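Local coordinates for putrescine aminotransferase (Halomonas elongata DSM 2581, PDB 6GWI), which probably catalyses pyridoxal-5'-phosphate-dependent transfer of amino groups, with putrescine as a likely amino donor, at residues B[122-127]-B[295-300]; B[140-145]-B[210-215]; B[154-159]-B[172-177]. All blocks are in the same frame, centred on the assembly; numbering follows the deposited sequence.

Interaction 1 (B[122-127]-B[295-300]); sequences DTVLRM and GGVLVG
Val297 stands between Thr123 and Val124, and the contact is densest there. With CG1 anti to its backbone N (chi1 -178°), the valine spreads both methyls over the helix. CG2 slides past Thr123, 3.7 Å from Thr123 CB and nearly as near to Thr123 CG2. Its twin, Val297 CG1, meets Val124 CG2 at 3.9 Å, the two valine side chains crossing at about a right angle. Thr123 meets the strand through carbon, while its OG1 is hydrogen-bonded to Glu119 O one turn earlier and to His316 NE2.

The packing is looser towards the far end of the strand. Met127, extended beyond CG, lays its thioether against Val299: both Met127 SD and Met127 CE lie 4.0 Å from Val299 CG2, and SD is a looser 4.5 Å from Val297 CG1. This side does not open to solvent, for Phe112 also touches Met127 and Leu16 of the second subunit packs on Val299.

The axes run 35° apart and approach to 8.8 Å. Helix 117-134 thus covers one side of strand 295-300, which pairs antiparallel with strands 108-114 and 280-283, as the reversed strand does in the large domain of fold-type I PLP enzymes.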
loop_
_atom_site.group_PDB
_atom_site.type_symbol
_atom_site.label_atom_id
_atom_site.label_comp_id
_atom_site.label_asym_id
_atom_site.label_seq_id
_atom_site.Cartn_x
_atom_site.Cartn_y
_atom_site.Cartn_z
ATOM N N ASP B 122 1.944 8.798 1.536
ATOM C CA ASP B 122 0.640 9.245 2.028
ATOM C C ASP B 122 0.698 9.551 3.519
ATOM O O ASP B 122 0.111 10.534 3.988
ATOM C CB ASP B 122 -0.445 8.193 1.784
ATOM C CG ASP B 122 -0.829 8.067 0.329
ATOM O OD1 ASP B 122 -0.032 7.488 -0.441
ATOM O OD2 ASP B 122 -1.928 8.538 -0.040
ATOM N N THR B 123 1.359 8.680 4.284
ATOM C CA THR B 123 1.541 8.918 5.710
ATOM C C THR B 123 2.298 10.219 5.943
ATOM O O THR B 123 1.910 11.042 6.781
ATOM C CB THR B 123 2.298 7.739 6.326
ATOM O OG1 THR B 123 1.658 6.508 5.955
ATOM C CG2 THR B 123 2.353 7.849 7.844
ATOM N N VAL B 124 3.386 10.422 5.195
ATOM C CA VAL B 124 4.144 11.669 5.271
ATOM C C VAL B 124 3.222 12.864 5.077
ATOM O O VAL B 124 3.267 13.837 5.839
ATOM C CB VAL B 124 5.276 11.663 4.227
ATOM C CG1 VAL B 124 5.791 13.081 3.969
ATOM C CG2 VAL B 124 6.407 10.754 4.674
ATOM N N LEU B 125 2.398 12.826 4.029
ATOM C CA LEU B 125 1.586 13.992 3.691
ATOM C C LEU B 125 0.595 14.314 4.801
ATOM O O LEU B 125 0.434 15.480 5.179
ATOM C CB LEU B 125 0.866 13.758 2.363
ATOM C CG LEU B 125 0.055 14.920 1.783
ATOM C CD1 LEU B 125 0.850 16.214 1.780
ATOM C CD2 LEU B 125 -0.387 14.590 0.367
ATOM N N ARG B 126 -0.084 13.295 5.338
ATOM C CA ARG B 126 -1.041 13.544 6.411
ATOM C C ARG B 126 -0.332 13.964 7.690
ATOM O O ARG B 126 -0.824 14.830 8.423
ATOM C CB ARG B 126 -1.904 12.309 6.658
ATOM C CG ARG B 126 -2.846 11.972 5.516
ATOM C CD ARG B 126 -3.826 10.871 5.910
ATOM N NE ARG B 126 -4.865 11.345 6.824
ATOM C CZ ARG B 126 -5.660 10.547 7.536
ATOM N NH1 ARG B 126 -5.531 9.231 7.452
ATOM N NH2 ARG B 126 -6.583 11.065 8.337
ATOM N N MET B 127 0.834 13.374 7.970
ATOM C CA MET B 127 1.587 13.760 9.155
ATOM C C MET B 127 2.046 15.209 9.063
ATOM O O MET B 127 1.958 15.962 10.040
ATOM C CB MET B 127 2.794 12.844 9.338
ATOM C CG MET B 127 2.496 11.537 10.038
ATOM S SD MET B 127 4.017 10.604 10.284
ATOM C CE MET B 127 3.396 9.215 11.226
ATOM N N GLY B 295 6.834 -1.202 4.372
ATOM C CA GLY B 295 7.421 0.117 4.306
ATOM C C GLY B 295 7.152 0.846 5.601
ATOM O O GLY B 295 6.650 0.243 6.554
ATOM N N GLY B 296 7.488 2.127 5.661
ATOM C CA GLY B 296 7.168 2.912 6.837
ATOM C C GLY B 296 7.692 4.321 6.692
ATOM O O GLY B 296 8.264 4.700 5.666
ATOM N N VAL B 297 7.478 5.096 7.749
ATOM C CA VAL B 297 7.989 6.455 7.859
ATOM C C VAL B 297 8.801 6.518 9.141
ATOM O O VAL B 297 8.270 6.260 10.229
ATOM C CB VAL B 297 6.862 7.500 7.879
ATOM C CG1 VAL B 297 7.444 8.912 7.942
ATOM C CG2 VAL B 297 5.966 7.348 6.659
ATOM N N LEU B 298 10.087 6.832 9.017
ATOM C CA LEU B 298 10.896 7.164 10.183
ATOM C C LEU B 298 10.586 8.610 10.554
ATOM O O LEU B 298 10.714 9.513 9.718
ATOM C CB LEU B 298 12.378 6.961 9.892
ATOM C CG LEU B 298 12.780 5.519 9.557
ATOM C CD1 LEU B 298 14.205 5.430 9.036
ATOM C CD2 LEU B 298 12.615 4.618 10.770
ATOM N N VAL B 299 10.182 8.829 11.799
ATOM C CA VAL B 299 9.590 10.094 12.222
ATOM C C VAL B 299 10.558 10.776 13.175
ATOM O O VAL B 299 10.955 10.196 14.194
ATOM C CB VAL B 299 8.220 9.883 12.891
ATOM C CG1 VAL B 299 7.603 11.221 13.289
ATOM C CG2 VAL B 299 7.284 9.107 11.968
ATOM N N GLY B 300 10.931 12.013 12.844
ATOM C CA GLY B 300 11.822 12.766 13.696
ATOM C C GLY B 300 11.137 13.242 14.962
ATOM O O GLY B 300 9.912 13.340 15.049
#

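Interaction 2 (B[140-145]-B[210-215]); sequences KQWIIG and LELGEE
Lys140 runs alongside the turn that follows helix 194-212 and meets the backbone carbonyls of Glu215 and Glu214. From the base outward, Lys140 CB lies 3.9 Å from Glu215 O, and CG is nearer still to the same oxygen, a separation so short for carbon and oxygen that its exact value is doubtful. CD draws off to 4.1 Å from Glu215 O. The chain then bends at chi3 (95°) and again at chi4, which brings NZ back to Glu214 O at 2.9 Å in a weak hydrogen bond. NZ is held more firmly by Val217 O, also bonds Asp250 O, and makes a cation-pi contact with Trp132, so this buried ammonium is well supplied with partners.

Apolar packing takes over where the strand begins, at Trp142. Leu212 CD2 sits squarely over the six-membered ring of Trp142, 3.9 Å from its centroid and 8° off the normal, in a CH-pi contact. The other methyl, Leu212 CD1, comes 4.0 Å from Trp142 CE3 and 4.2 Å from Ile144 CG1, so one leucine spans two strand residues that face the same way. If Trp142 gave way to an alanine here, Leu212 CD2 would probably lose the ring it rests on and a gap would open between the strand and the helix end.

Strand 142-146 lies between strands 177-180 and 217-222, which helix 194-212 connects: this is the beta-alpha-beta crossover of a parallel alpha/beta sheet, with the helix ending over the strand it passes.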
loop_
_atom_site.group_PDB
_atom_site.type_symbol
_atom_site.label_atom_id
_atom_site.label_comp_id
_atom_site.label_asym_id
_atom_site.label_seq_id
_atom_site.Cartn_x
_atom_site.Cartn_y
_atom_site.Cartn_z
ATOM N N LYS B 140 -0.187 26.554 6.796
ATOM C CA LYS B 140 1.077 25.946 6.374
ATOM C C LYS B 140 0.776 24.567 5.806
ATOM O O LYS B 140 0.797 23.560 6.516
ATOM C CB LYS B 140 2.062 25.868 7.534
ATOM C CG LYS B 140 2.931 27.111 7.681
ATOM C CD LYS B 140 3.862 27.034 8.885
ATOM C CE LYS B 140 5.253 26.526 8.524
ATOM N NZ LYS B 140 5.949 27.398 7.542
ATOM N N GLN B 141 0.472 24.524 4.505
ATOM C CA GLN B 141 -0.027 23.306 3.885
ATOM C C GLN B 141 0.776 22.862 2.669
ATOM O O GLN B 141 0.785 21.674 2.328
ATOM C CB GLN B 141 -1.475 23.502 3.423
ATOM C CG GLN B 141 -2.438 23.977 4.469
ATOM C CD GLN B 141 -3.799 24.279 3.875
ATOM O OE1 GLN B 141 -4.757 23.540 4.088
ATOM N NE2 GLN B 141 -3.885 25.363 3.110
ATOM N N TRP B 142 1.436 23.802 1.997
ATOM C CA TRP B 142 2.044 23.502 0.708
ATOM C C TRP B 142 3.263 22.603 0.860
ATOM O O TRP B 142 4.086 22.785 1.761
ATOM C CB TRP B 142 2.441 24.793 -0.009
ATOM C CG TRP B 142 1.298 25.464 -0.709
ATOM C CD1 TRP B 142 0.398 26.331 -0.161
ATOM C CD2 TRP B 142 0.932 25.328 -2.090
ATOM N NE1 TRP B 142 -0.504 26.743 -1.110
ATOM C CE2 TRP B 142 -0.198 26.143 -2.304
ATOM C CE3 TRP B 142 1.450 24.601 -3.166
ATOM C CZ2 TRP B 142 -0.819 26.247 -3.546
ATOM C CZ3 TRP B 142 0.832 24.709 -4.400
ATOM C CH2 TRP B 142 -0.290 25.524 -4.578
ATOM N N ILE B 143 3.368 21.621 -0.030
ATOM C CA ILE B 143 4.526 20.740 -0.119
ATOM C C ILE B 143 5.258 21.085 -1.407
ATOM O O ILE B 143 4.640 21.146 -2.476
ATOM C CB ILE B 143 4.127 19.254 -0.122
ATOM C CG1 ILE B 143 3.109 18.949 0.976
ATOM C CG2 ILE B 143 5.367 18.364 0.016
ATOM C CD1 ILE B 143 3.645 19.038 2.361
ATOM N N ILE B 144 6.559 21.316 -1.311
ATOM C CA ILE B 144 7.387 21.570 -2.483
ATOM C C ILE B 144 8.161 20.298 -2.799
ATOM O O ILE B 144 9.000 19.856 -2.007
ATOM C CB ILE B 144 8.334 22.754 -2.276
ATOM C CG1 ILE B 144 7.539 24.025 -1.977
ATOM C CG2 ILE B 144 9.204 22.940 -3.505
ATOM C CD1 ILE B 144 8.383 25.154 -1.444
ATOM N N GLY B 145 7.867 19.702 -3.956
ATOM C CA GLY B 145 8.685 18.664 -4.532
ATOM C C GLY B 145 9.469 19.172 -5.728
ATOM O O GLY B 145 9.564 20.373 -5.985
ATOM N N LEU B 210 9.318 31.788 -1.417
ATOM C CA LEU B 210 8.915 33.189 -1.456
ATOM C C LEU B 210 7.736 33.419 -2.396
ATOM O O LEU B 210 6.956 34.354 -2.184
ATOM C CB LEU B 210 10.108 34.057 -1.852
ATOM C CG LEU B 210 11.274 33.995 -0.861
ATOM C CD1 LEU B 210 12.492 34.741 -1.387
ATOM C CD2 LEU B 210 10.851 34.553 0.490
ATOM N N GLU B 211 7.596 32.605 -3.446
ATOM C CA GLU B 211 6.441 32.742 -4.329
ATOM C C GLU B 211 5.153 32.348 -3.614
ATOM O O GLU B 211 4.120 33.009 -3.768
ATOM C CB GLU B 211 6.629 31.893 -5.587
ATOM C CG GLU B 211 5.399 31.839 -6.491
ATOM C CD GLU B 211 5.552 30.858 -7.638
ATOM O OE1 GLU B 211 6.641 30.260 -7.771
ATOM O OE2 GLU B 211 4.582 30.683 -8.404
ATOM N N LEU B 212 5.188 31.252 -2.856
ATOM C CA LEU B 212 4.010 30.817 -2.119
ATOM C C LEU B 212 3.851 31.584 -0.813
ATOM O O LEU B 212 2.723 31.793 -0.352
ATOM C CB LEU B 212 4.106 29.318 -1.832
ATOM C CG LEU B 212 4.177 28.392 -3.048
ATOM C CD1 LEU B 212 4.649 27.007 -2.610
ATOM C CD2 LEU B 212 2.845 28.305 -3.789
ATOM N N GLY B 213 4.960 32.018 -0.221
ATOM C CA GLY B 213 4.951 32.591 1.108
ATOM C C GLY B 213 5.310 31.535 2.133
ATOM O O GLY B 213 4.621 30.516 2.239
ATOM N N GLU B 214 6.392 31.753 2.886
ATOM C CA GLU B 214 6.836 30.746 3.846
ATOM C C GLU B 214 5.727 30.365 4.820
ATOM O O GLU B 214 5.645 29.207 5.245
ATOM C CB GLU B 214 8.072 31.237 4.603
ATOM C CG GLU B 214 7.849 32.419 5.530
ATOM C CD GLU B 214 9.157 32.981 6.064
ATOM O OE1 GLU B 214 9.709 33.915 5.444
ATOM O OE2 GLU B 214 9.645 32.475 7.094
ATOM N N GLU B 215 4.862 31.315 5.182
ATOM C CA GLU B 215 3.786 31.019 6.119
ATOM C C GLU B 215 2.777 30.030 5.552
ATOM O O GLU B 215 1.945 29.520 6.309
ATOM C CB GLU B 215 3.076 32.311 6.542
ATOM C CG GLU B 215 2.160 32.940 5.495
ATOM C CD GLU B 215 2.912 33.551 4.325
ATOM O OE1 GLU B 215 2.310 33.686 3.238
ATOM O OE2 GLU B 215 4.102 33.896 4.492
#

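Interaction 3 (B[154-159]-B[172-177]); sequences TLAGMS and PCVPGI
The carbonyl group of Leu155, which Val174 CG2 approaches to 4.1 Å, takes a donor on each face. Ser159 N reaches Leu155 O from one side as the regular helical bond, at 2.9 Å; Ser159 OG comes from the opposite side, 2.6 Å from Leu155 O and tilted 32° out of the carbonyl plane. The motif is a short capped helix, 155-160, against the loop that feeds strand 177-180 at the margin of the parallel sheet in this class-III aminotransferase. The helix is N-capped by Thr154, whose OG1 accepts from Gly157 N. Leu155 N donates to Asp122 OD2 of the second subunit, which places the helix start at the dimer interface.

Ser159 has the largest share of the contact. Its OG is anti to the carbonyl carbon (chi1 -60°), a position from which it can both give a hydrogen to Leu155 O and receive one from Val174 N, at 2.8 Å with an N-H...O angle of 151°. The hydroxyl thus ties the loop backbone to the preceding helical turn. Packing round it is tight, with Cys173 CB only 3.0 Å from Ser159 OG.

Val174 lies against that preceding turn, its CG2 resting on the CA and, more loosely, the CB of Ala156. Ile177 covers the C-terminal side of the contact, where its CG2 comes 3.4 Å from Ser159 O. On the other flank Met158 leaves the helix with CG anti to N, then folds at chi2 and chi3 towards the loop. The two sulfurs meet there, Met158 SD lying 3.6 Å from Cys173 SG.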
loop_
_atom_site.group_PDB
_atom_site.type_symbol
_atom_site.label_atom_id
_atom_site.label_comp_id
_atom_site.label_asym_id
_atom_site.label_seq_id
_atom_site.Cartn_x
_atom_site.Cartn_y
_atom_site.Cartn_z
ATOM N N THR B 154 0.191 6.117 -5.310
ATOM C CA THR B 154 -1.080 6.579 -4.781
ATOM C C THR B 154 -1.356 7.970 -5.340
ATOM O O THR B 154 -0.504 8.585 -5.989
ATOM C CB THR B 154 -1.056 6.630 -3.259
ATOM O OG1 THR B 154 0.062 7.421 -2.844
ATOM C CG2 THR B 154 -0.957 5.226 -2.661
ATOM N N LEU B 155 -2.555 8.487 -5.079
ATOM C CA LEU B 155 -2.844 9.851 -5.507
ATOM C C LEU B 155 -1.882 10.836 -4.845
ATOM O O LEU B 155 -1.394 11.769 -5.492
ATOM C CB LEU B 155 -4.295 10.217 -5.213
ATOM C CG LEU B 155 -5.361 9.902 -6.271
ATOM C CD1 LEU B 155 -6.486 10.926 -6.157
ATOM C CD2 LEU B 155 -4.843 9.876 -7.697
ATOM N N ALA B 156 -1.592 10.640 -3.557
ATOM C CA ALA B 156 -0.623 11.493 -2.879
ATOM C C ALA B 156 0.768 11.318 -3.478
ATOM O O ALA B 156 1.446 12.301 -3.799
ATOM C CB ALA B 156 -0.609 11.188 -1.381
ATOM N N GLY B 157 1.208 10.070 -3.646
ATOM C CA GLY B 157 2.532 9.841 -4.197
ATOM C C GLY B 157 2.686 10.417 -5.592
ATOM O O GLY B 157 3.699 11.048 -5.904
ATOM N N MET B 158 1.678 10.216 -6.445
ATOM C CA MET B 158 1.706 10.783 -7.789
ATOM C C MET B 158 1.680 12.308 -7.751
ATOM O O MET B 158 2.356 12.966 -8.552
ATOM C CB MET B 158 0.528 10.235 -8.599
ATOM C CG MET B 158 0.387 10.821 -9.987
ATOM S SD MET B 158 -0.846 12.129 -10.035
ATOM C CE MET B 158 -2.356 11.181 -10.237
ATOM N N SER B 159 0.896 12.891 -6.837
ATOM C CA SER B 159 0.845 14.345 -6.712
ATOM C C SER B 159 2.178 14.905 -6.226
ATOM O O SER B 159 2.626 15.960 -6.691
ATOM C CB SER B 159 -0.269 14.755 -5.748
ATOM O OG SER B 159 -1.536 14.310 -6.191
ATOM N N PRO B 172 -7.965 14.986 -10.746
ATOM C CA PRO B 172 -7.050 15.953 -10.127
ATOM C C PRO B 172 -6.171 15.415 -9.003
ATOM O O PRO B 172 -6.523 14.450 -8.323
ATOM C CB PRO B 172 -8.006 17.035 -9.582
ATOM C CG PRO B 172 -9.324 16.369 -9.470
ATOM C CD PRO B 172 -9.372 15.403 -10.606
ATOM N N CYS B 173 -5.016 16.059 -8.837
ATOM C CA CYS B 173 -4.061 15.725 -7.795
ATOM C C CYS B 173 -4.536 16.220 -6.428
ATOM O O CYS B 173 -5.494 16.988 -6.304
ATOM C CB CYS B 173 -2.698 16.339 -8.113
ATOM S SG CYS B 173 -1.807 15.509 -9.425
ATOM N N VAL B 174 -3.852 15.751 -5.387
ATOM C CA VAL B 174 -4.039 16.332 -4.051
ATOM C C VAL B 174 -3.650 17.805 -4.104
ATOM O O VAL B 174 -2.614 18.148 -4.707
ATOM C CB VAL B 174 -3.194 15.575 -3.009
ATOM C CG1 VAL B 174 -3.336 16.219 -1.632
ATOM C CG2 VAL B 174 -3.588 14.104 -2.961
ATOM N N PRO B 175 -4.430 18.718 -3.524
ATOM C CA PRO B 175 -4.084 20.142 -3.609
ATOM C C PRO B 175 -2.833 20.497 -2.822
ATOM O O PRO B 175 -2.413 19.791 -1.903
ATOM C CB PRO B 175 -5.314 20.845 -3.020
ATOM C CG PRO B 175 -6.417 19.853 -3.145
ATOM C CD PRO B 175 -5.768 18.522 -2.936
ATOM N N GLY B 176 -2.239 21.628 -3.197
ATOM C CA GLY B 176 -1.177 22.219 -2.407
ATOM C C GLY B 176 0.197 21.614 -2.580
ATOM O O GLY B 176 0.985 21.621 -1.628
ATOM N N ILE B 177 0.521 21.109 -3.771
ATOM C CA ILE B 177 1.851 20.589 -4.080
ATOM C C ILE B 177 2.448 21.445 -5.189
ATOM O O ILE B 177 1.854 21.564 -6.269
ATOM C CB ILE B 177 1.819 19.122 -4.534
ATOM C CG1 ILE B 177 0.926 18.267 -3.637
ATOM C CG2 ILE B 177 3.245 18.568 -4.594
ATOM C CD1 ILE B 177 1.314 18.257 -2.210
#

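Overall arrangement
Followed from the N terminus, the chain supplies the first halves in order: helix 117-134 for interaction 1, strand 142-146 for interaction 2, helix 155-160 for interaction 3. The second halves return in reverse. Residues 172-177 close the shortest loop, 210-215 a wider one round it, and 295-300 the widest, with 167 residues between its segments; all three nest and none cross. They also touch in space. Leu125 packs on Ile143 and on Val174, and Ile143 N hydrogen-bonds Gly176 O where the loop enters strand 177-180. Together they join the antiparallel strands, the parallel sheet and its covering helices, and all three come within reach of the second subunit, interaction 2 through a single residue.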